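Local coordinates for orphan protein TM0875 (Thermotoga maritima, PDB 1O22) that is of unknown function, an orphan protein whose mixed alpha/beta chain was described as a new fold and which is found here as a dimer, at residues Lys38-Phe41 with Asn42-Val46; Lys134-Arg137 with Asn138-Val141. All blocks are in the same frame, centred on the assembly; numbering follows the deposited sequence.

Interaction 1. Residues Lys38-Phe41 with Asn42-Val46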
loop_
_atom_site.group_PDB
_atom_site.type_symbol
_atom_site.label_atom_id
_atom_site.label_comp_id
_atom_site.label_asym_id
_atom_site.label_seq_id
_atom_site.Cartn_x
_atom_site.Cartn_y
_atom_site.Cartn_z
ATOM N N LYS A 38 18.667 -17.859 4.272
ATOM C CA LYS A 38 19.057 -18.057 5.652
ATOM C C LYS A 38 20.572 -17.840 5.865
ATOM O O LYS A 38 20.971 -17.160 6.801
ATOM C CB LYS A 38 18.605 -19.419 6.177
ATOM C CG LYS A 38 18.959 -19.611 7.668
ATOM C CD LYS A 38 17.950 -20.521 8.391
ATOM C CE LYS A 38 16.630 -19.793 8.648
ATOM N NZ LYS A 38 16.777 -18.498 9.388
ATOM N N GLU A 39 21.400 -18.388 4.983
ATOM C CA GLU A 39 22.830 -18.114 5.005
ATOM C C GLU A 39 23.168 -16.615 4.938
ATOM O O GLU A 39 24.017 -16.143 5.686
ATOM C CB GLU A 39 23.520 -18.864 3.861
ATOM C CG GLU A 39 23.592 -20.380 4.092
ATOM C CD GLU A 39 24.058 -21.161 2.864
ATOM O OE1 GLU A 39 23.943 -22.411 2.883
ATOM O OE2 GLU A 39 24.534 -20.532 1.881
ATOM N N ILE A 40 22.519 -15.875 4.032
ATOM C CA ILE A 40 22.750 -14.425 3.902
ATOM C C ILE A 40 22.327 -13.676 5.156
ATOM O O ILE A 40 23.021 -12.779 5.583
ATOM C CB ILE A 40 22.027 -13.853 2.679
ATOM C CG1 ILE A 40 22.639 -14.418 1.384
ATOM C CG2 ILE A 40 22.100 -12.316 2.668
ATOM C CD1 ILE A 40 21.836 -14.097 0.144
ATOM N N PHE A 41 21.193 -14.049 5.744
ATOM C CA PHE A 41 20.736 -13.495 7.027
ATOM C C PHE A 41 21.695 -13.726 8.162
ATOM O O PHE A 41 21.908 -12.822 8.990
ATOM C CB PHE A 41 19.353 -14.034 7.408
ATOM C CG PHE A 41 18.842 -13.505 8.718
ATOM C CD1 PHE A 41 18.554 -12.150 8.873
ATOM C CD2 PHE A 41 18.680 -14.346 9.802
ATOM C CE1 PHE A 41 18.084 -11.650 10.083
ATOM C CE2 PHE A 41 18.202 -13.851 11.017
ATOM C CZ PHE A 41 17.911 -12.507 11.158
ATOM N N ASN A 42 22.274 -14.922 8.230
ATOM C CA ASN A 42 23.183 -15.263 9.327
ATOM C C ASN A 42 24.548 -14.527 9.198
ATOM O O ASN A 42 25.226 -14.286 10.180
ATOM C CB ASN A 42 23.403 -16.781 9.407
ATOM C CG ASN A 42 22.159 -17.554 9.908
ATOM O OD1 ASN A 42 21.266 -17.005 10.555
ATOM N ND2 ASN A 42 22.130 -18.842 9.621
ATOM N N GLU A 43 24.916 -14.157 7.977
ATOM C CA GLU A 43 26.196 -13.493 7.695
ATOM C C GLU A 43 26.070 -11.946 7.764
ATOM O O GLU A 43 26.866 -11.267 8.446
ATOM C CB GLU A 43 26.664 -13.947 6.309
ATOM C CG GLU A 43 27.931 -13.296 5.793
ATOM C CD GLU A 43 28.464 -13.990 4.547
ATOM O OE1 GLU A 43 27.691 -14.750 3.900
ATOM O OE2 GLU A 43 29.657 -13.780 4.219
ATOM N N THR A 44 25.050 -11.413 7.087
ATOM C CA THR A 44 24.830 -9.957 6.953
ATOM C C THR A 44 23.817 -9.355 7.945
ATOM O O THR A 44 23.799 -8.137 8.190
ATOM C CB THR A 44 24.410 -9.617 5.492
ATOM O OG1 THR A 44 23.083 -10.087 5.214
ATOM C CG2 THR A 44 25.287 -10.379 4.463
ATOM N N GLY A 45 22.950 -10.196 8.495
ATOM C CA GLY A 45 21.887 -9.720 9.354
ATOM C C GLY A 45 20.726 -9.132 8.560
ATOM O O GLY A 45 19.819 -8.529 9.135
ATOM N N VAL A 46 20.767 -9.313 7.240
ATOM C CA VAL A 46 19.774 -8.749 6.329
ATOM C C VAL A 46 18.940 -9.878 5.814
ATOM O O VAL A 46 19.474 -10.876 5.251
ATOM C CB VAL A 46 20.436 -7.994 5.121
ATOM C CG1 VAL A 46 19.391 -7.512 4.129
ATOM C CG2 VAL A 46 21.218 -6.822 5.608
#
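Ile40 and Thr44 lie side by side one turn apart at the C-terminal end of helix 31-44, and the chain leaves it through an ST turn, Thr44 to Val46, with Gly45 at its middle. The closing backbone bonds run from i+4 to i: Asn42 N to Lys38 O, Thr44 N to Ile40 O at 2.9 Å, and Gly45 N to Phe41 O. Glu43 N is held less firmly, making weak bonds to both Glu39 O and Ile40 O. In the last full bond, Gly45 N lies above the plane of the Phe41 carbonyl; Gly45 is the first residue outside helical angles, and its positive phi of 79° turns the chain away.

Thr44 grips the helix end with its hydroxyl. Its chi1 of 71° sets OG1 between the backbone N and carbonyl carbon, from where it donates to Ile40 O at 2.7 Å, coming in above the carbonyl plane. That oxygen thus takes both the amide and the hydroxyl of Thr44, while OG1 also accepts from Val46 N at 3.2 Å, closing the ST turn. Glu43 OE1 forms a salt bridge with Lys36 NZ of the second subunit.

Apolar contacts flank this network. Across the dimer Ile40 packs on Ile40 of the second subunit, with Thr44 and Val46 on its Leu33. With CG anti to its own N (chi1 180°), the Phe41 ring lies alongside the outgoing chain: CD1 is 3.7 Å from Gly45 C, and the carbonyl carbon of Val46 lies at the ring edge.

A weak polar contact completes the turn, a CA-H...O approach of 3.4 Å from Phe41 CA to Val46 O.

Interaction 2. Residues Lys134-Arg137 with Asn138-Val141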
loop_
_atom_site.group_PDB
_atom_site.type_symbol
_atom_site.label_atom_id
_atom_site.label_comp_id
_atom_site.label_asym_id
_atom_site.label_seq_id
_atom_site.Cartn_x
_atom_site.Cartn_y
_atom_site.Cartn_z
ATOM N N LYS A 134 -23.986 -18.937 -0.164
ATOM C CA LYS A 134 -23.625 -20.299 0.162
ATOM C C LYS A 134 -22.187 -20.583 -0.252
ATOM O O LYS A 134 -21.856 -21.732 -0.481
ATOM C CB LYS A 134 -24.588 -21.297 -0.522
ATOM C CG LYS A 134 -26.065 -20.958 -0.360
ATOM C CD LYS A 134 -26.993 -22.125 -0.699
ATOM C CE LYS A 134 -28.423 -21.646 -0.939
ATOM N NZ LYS A 134 -29.397 -22.763 -1.134
ATOM N N LYS A 135 -21.336 -19.551 -0.340
ATOM C CA LYS A 135 -19.925 -19.745 -0.709
ATOM C C LYS A 135 -18.953 -19.666 0.484
ATOM O O LYS A 135 -19.122 -18.865 1.408
ATOM C CB LYS A 135 -19.492 -18.748 -1.792
ATOM C CG LYS A 135 -20.228 -18.900 -3.113
ATOM C CD LYS A 135 -19.457 -18.154 -4.200
ATOM C CE LYS A 135 -20.161 -18.155 -5.544
ATOM N NZ LYS A 135 -19.402 -17.272 -6.515
ATOM N N ASN A 136 -17.929 -20.509 0.447
ATOM C CA ASN A 136 -16.890 -20.528 1.483
ATOM C C ASN A 136 -15.652 -19.753 1.024
ATOM O O ASN A 136 -15.542 -19.323 -0.129
ATOM C CB ASN A 136 -16.587 -21.987 1.912
ATOM C CG ASN A 136 -16.024 -22.816 0.779
ATOM O OD1 ASN A 136 -15.006 -22.481 0.236
ATOM N ND2 ASN A 136 -16.714 -23.876 0.401
ATOM N N ARG A 137 -14.729 -19.539 1.936
ATOM C CA ARG A 137 -13.492 -18.838 1.621
ATOM C C ARG A 137 -12.713 -19.429 0.443
ATOM O O ARG A 137 -12.174 -18.667 -0.375
ATOM C CB ARG A 137 -12.597 -18.792 2.846
ATOM C CG ARG A 137 -11.560 -17.708 2.833
ATOM C CD ARG A 137 -10.654 -17.776 4.023
ATOM N NE ARG A 137 -9.723 -18.868 3.863
ATOM C CZ ARG A 137 -8.922 -19.344 4.820
ATOM N NH1 ARG A 137 -8.941 -18.834 6.057
ATOM N NH2 ARG A 137 -8.085 -20.346 4.524
ATOM N N ASN A 138 -12.684 -20.758 0.345
ATOM C CA ASN A 138 -11.965 -21.473 -0.727
ATOM C C ASN A 138 -12.463 -21.107 -2.094
ATOM O O ASN A 138 -11.672 -20.856 -2.992
ATOM C CB ASN A 138 -12.128 -22.998 -0.648
ATOM C CG ASN A 138 -11.489 -23.606 0.574
ATOM O OD1 ASN A 138 -11.151 -22.902 1.536
ATOM N ND2 ASN A 138 -11.306 -24.943 0.541
ATOM N N GLU A 139 -13.780 -21.094 -2.256
ATOM C CA GLU A 139 -14.410 -20.784 -3.527
ATOM C C GLU A 139 -14.120 -19.350 -3.971
ATOM O O GLU A 139 -13.782 -19.124 -5.125
ATOM C CB GLU A 139 -15.917 -20.967 -3.444
ATOM C CG GLU A 139 -16.386 -22.405 -3.330
ATOM C CD GLU A 139 -17.897 -22.465 -3.161
ATOM O OE1 GLU A 139 -18.367 -22.311 -2.029
ATOM O OE2 GLU A 139 -18.610 -22.629 -4.170
ATOM N N LEU A 140 -14.241 -18.411 -3.042
ATOM C CA LEU A 140 -13.900 -17.017 -3.294
ATOM C C LEU A 140 -12.442 -16.816 -3.672
ATOM O O LEU A 140 -12.138 -16.134 -4.640
ATOM C CB LEU A 140 -14.226 -16.110 -2.091
ATOM C CG LEU A 140 -15.606 -15.470 -1.968
ATOM C CD1 LEU A 140 -15.642 -14.217 -2.804
ATOM C CD2 LEU A 140 -16.712 -16.453 -2.368
ATOM N N VAL A 141 -11.551 -17.337 -2.860
ATOM C CA VAL A 141 -10.118 -17.233 -3.131
ATOM C C VAL A 141 -9.779 -17.851 -4.488
ATOM O O VAL A 141 -9.002 -17.264 -5.241
ATOM C CB VAL A 141 -9.251 -17.828 -2.014
ATOM C CG1 VAL A 141 -7.766 -17.843 -2.414
ATOM C CG2 VAL A 141 -9.402 -16.984 -0.719
HETATM O O HOH W 1 -9.413 -21.067 1.484
#
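With chi1 at 63°, Asn136 carries its amide between its own backbone N and carbonyl carbon, turning OD1 to the first turn of helix 137-152; Glu139, its CG anti to the carbonyl carbon and its chain extended beyond, reaches back the other way. Two reciprocal bonds result. Glu139 N donates to Asn136 OD1 at 3.1 Å, tilted from the plane of the amide carbonyl, and Asn136 N donates to Glu139 OE1, also at 3.1 Å, with 161° at the hydrogen. OE1 is met on its anti side, somewhat out of the carboxylate plane, and the amide and carboxylate planes stand 48° apart. The helical bonds then begin: Leu140 N to Asn136 O is straight but long and weak, Val141 N to Arg137 O firmer at 2.9 Å.

Lys135 crosses Leu140 at about a right angle, while Leu140 itself packs on Ile125 and Val127 of strand 122-128. Val141 lies against strands 19-25 and 159-165. A water in the plane of the Arg137 guanidinium, at its edge, accepts from NE and donates to Asn138 OD1. Asn136 as N-cap and Glu139 three residues on thus make a capping box, the reciprocal bonding of side chains and backbone amides that starts many helices, here one lying on the sheet.

Interaction 1 comes first along the chain, closing the C-terminal end of helix 31-44, and interaction 2 follows much later, opening helix 137-152 at its N-terminal end. Their centres lie 39 Å apart and their nearest atoms about 25 Å, so they do not touch. Helix 31-44 follows strand 19-25, and helix 137-152 packs on that same strand and on strands 122-128 and 159-165. The centre of the first contact lies about 30 Å from the centre of the chain, and it meets the second subunit; that of the second lies about 15 Å from it, and this contact touches no other chain of the assembly. One end therefore belongs to the dimer contact, the other to packing within the subunit.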